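Side-chain contact in Cry23AA1 (Bacillus thuringiensis, PDB 4RHZ), which binds zinc, forms a binary complex with Cry37Aa1 and probably acts as an insecticidal pore-forming toxin of the aerolysin type: residues D8-Y13 with A192-Y197. Numbering follows the deposited sequence.
Sequences DEINNY and ADLADY
Tyr13 turns one edge of its ring onto the face of Tyr197, a T-shaped pair with centroids 4.9 Å apart and planes at 79°. From its CB outward, Tyr197 meets Tyr13 atom by atom. Tyr197 CB lies 4.1 Å from Tyr13 CD1. Tyr197 CG makes the closest approach, 3.6 Å to the same Tyr13 CD1, which sits over the centre of the Tyr197 ring. Tyr197 CD1 touches both Tyr13 CD1 and Tyr13 CE1, whereas Tyr197 CD2 meets Tyr13 CD1 at 3.7 Å. Farther out, Tyr197 CE2 also comes within 4.1 Å of Tyr13 CA. At the tip Tyr197 OH leaves Tyr13 behind and hydrogen-bonds to Glu16 OE1. The anti placement of Tyr197 CG relative to the backbone N (chi1 -174°) carries the ring across to Tyr13 and the hydroxyl on to Glu16. A second, aliphatic contact lies beside the tyrosines: Leu194 CG rests 3.7 Å from Ile10 CD1, and Leu194 CD1 lies 4.0 Å from Glu9 CB. No hydrogen bond joins the two segments directly. Their axes approach to 10.9 Å and cross at 63°, a spacing bridged by the two rings and Leu194. Helices 6-18 and 191-197 thus pair against β-strands near one end of the elongated aerolysin-family fold, away from the zinc site: Ile10 and Tyr13 touch Val189 of strand 182-190, Ile10 reaches Ser25 of strand 22-27, and Leu201 packs against Glu9 and Leu194.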
loop_
_atom_site.group_PDB
_atom_site.type_symbol
_atom_site.label_atom_id
_atom_site.label_comp_id
_atom_site.label_asym_id
_atom_site.label_seq_id
_atom_site.Cartn_x
_atom_site.Cartn_y
_atom_site.Cartn_z
ATOM N N ASP A 8 29.593 -1.453 24.803
ATOM C CA ASP A 8 30.042 -2.849 24.741
ATOM C C ASP A 8 31.176 -2.963 23.721
ATOM O O ASP A 8 32.001 -3.859 23.823
ATOM C CB ASP A 8 28.938 -3.826 24.308
ATOM C CG ASP A 8 27.792 -3.980 25.350
ATOM O OD1 ASP A 8 27.939 -3.718 26.588
ATOM O OD2 ASP A 8 26.719 -4.427 24.907
ATOM N N GLU A 9 31.168 -2.147 22.679
ATOM C CA GLU A 9 32.148 -2.319 21.624
ATOM C C GLU A 9 33.493 -1.641 22.099
ATOM O O GLU A 9 34.583 -2.138 21.762
ATOM C CB GLU A 9 31.755 -1.706 20.299
ATOM C CG GLU A 9 30.541 -2.274 19.536
ATOM C CD GLU A 9 30.564 -3.728 19.295
ATOM O OE1 GLU A 9 31.678 -4.264 19.051
ATOM O OE2 GLU A 9 29.453 -4.346 19.360
ATOM N N ILE A 10 33.392 -0.554 22.882
ATOM C CA ILE A 10 34.546 -0.025 23.599
ATOM C C ILE A 10 35.040 -1.101 24.582
ATOM O O ILE A 10 36.205 -1.350 24.712
ATOM C CB ILE A 10 34.206 1.223 24.385
ATOM C CG1 ILE A 10 34.043 2.393 23.473
ATOM C CG2 ILE A 10 35.310 1.531 25.389
ATOM C CD1 ILE A 10 35.024 2.458 22.407
ATOM N N ASN A 11 34.140 -1.784 25.228
ATOM C CA ASN A 11 34.577 -2.813 26.126
ATOM C C ASN A 11 35.441 -3.804 25.310
ATOM O O ASN A 11 36.525 -4.219 25.754
ATOM C CB ASN A 11 33.356 -3.454 26.780
ATOM C CG ASN A 11 33.691 -4.497 27.792
ATOM O OD1 ASN A 11 34.152 -5.598 27.451
ATOM N ND2 ASN A 11 33.382 -4.210 29.059
ATOM N N ASN A 12 34.996 -4.137 24.099
ATOM C CA ASN A 12 35.687 -5.193 23.375
ATOM C C ASN A 12 37.050 -4.698 22.858
ATOM O O ASN A 12 38.019 -5.420 22.888
ATOM C CB ASN A 12 34.816 -5.836 22.262
ATOM C CG ASN A 12 35.571 -6.934 21.481
ATOM O OD1 ASN A 12 35.874 -8.039 21.995
ATOM N ND2 ASN A 12 35.880 -6.630 20.226
ATOM N N TYR A 13 37.083 -3.466 22.395
ATOM C CA TYR A 13 38.267 -2.819 21.966
ATOM C C TYR A 13 39.328 -2.798 23.111
ATOM O O TYR A 13 40.509 -3.212 22.927
ATOM C CB TYR A 13 37.879 -1.416 21.549
ATOM C CG TYR A 13 39.045 -0.496 21.326
ATOM C CD1 TYR A 13 39.607 -0.345 20.055
ATOM C CD2 TYR A 13 39.582 0.248 22.381
ATOM C CE1 TYR A 13 40.665 0.527 19.838
ATOM C CE2 TYR A 13 40.653 1.138 22.171
ATOM C CZ TYR A 13 41.192 1.258 20.912
ATOM O OH TYR A 13 42.259 2.104 20.706
ATOM N N ALA A 192 34.803 7.648 16.107
ATOM C CA ALA A 192 35.667 7.480 14.885
ATOM C C ALA A 192 36.771 6.423 14.997
ATOM O O ALA A 192 36.955 5.637 14.085
ATOM C CB ALA A 192 36.315 8.789 14.506
ATOM N N ASP A 193 37.532 6.420 16.095
ATOM C CA ASP A 193 38.579 5.399 16.346
ATOM C C ASP A 193 37.963 3.999 16.338
ATOM O O ASP A 193 38.514 3.023 15.749
ATOM C CB ASP A 193 39.261 5.630 17.715
ATOM C CG ASP A 193 40.041 6.927 17.776
ATOM O OD1 ASP A 193 40.490 7.392 16.702
ATOM O OD2 ASP A 193 40.198 7.490 18.904
ATOM N N LEU A 194 36.793 3.901 16.974
ATOM C CA LEU A 194 36.083 2.611 17.021
ATOM C C LEU A 194 35.704 2.204 15.603
ATOM O O LEU A 194 35.788 1.048 15.255
ATOM C CB LEU A 194 34.825 2.797 17.810
ATOM C CG LEU A 194 34.347 1.771 18.809
ATOM C CD1 LEU A 194 32.857 1.874 18.796
ATOM C CD2 LEU A 194 34.824 0.361 18.587
ATOM N N ALA A 195 35.287 3.174 14.787
ATOM C CA ALA A 195 34.899 2.875 13.396
ATOM C C ALA A 195 36.131 2.407 12.579
ATOM O O ALA A 195 36.057 1.427 11.835
ATOM C CB ALA A 195 34.202 4.106 12.761
ATOM N N ASP A 196 37.280 3.058 12.757
ATOM C CA ASP A 196 38.516 2.532 12.179
ATOM C C ASP A 196 38.859 1.151 12.700
ATOM O O ASP A 196 39.402 0.319 11.964
ATOM C CB ASP A 196 39.699 3.457 12.468
ATOM C CG ASP A 196 39.548 4.811 11.819
ATOM O OD1 ASP A 196 38.886 4.877 10.764
ATOM O OD2 ASP A 196 40.071 5.805 12.376
ATOM N N TYR A 197 38.574 0.876 13.969
ATOM C CA TYR A 197 38.949 -0.431 14.499
ATOM C C TYR A 197 38.064 -1.536 13.964
ATOM O O TYR A 197 38.523 -2.672 13.750
ATOM C CB TYR A 197 38.865 -0.417 16.000
ATOM C CG TYR A 197 39.364 -1.663 16.690
ATOM C CD1 TYR A 197 40.735 -1.903 16.806
ATOM C CD2 TYR A 197 38.488 -2.561 17.292
ATOM C CE1 TYR A 197 41.227 -3.025 17.459
ATOM C CE2 TYR A 197 38.962 -3.708 17.977
ATOM C CZ TYR A 197 40.348 -3.922 18.051
ATOM O OH TYR A 197 40.899 -5.017 18.694
#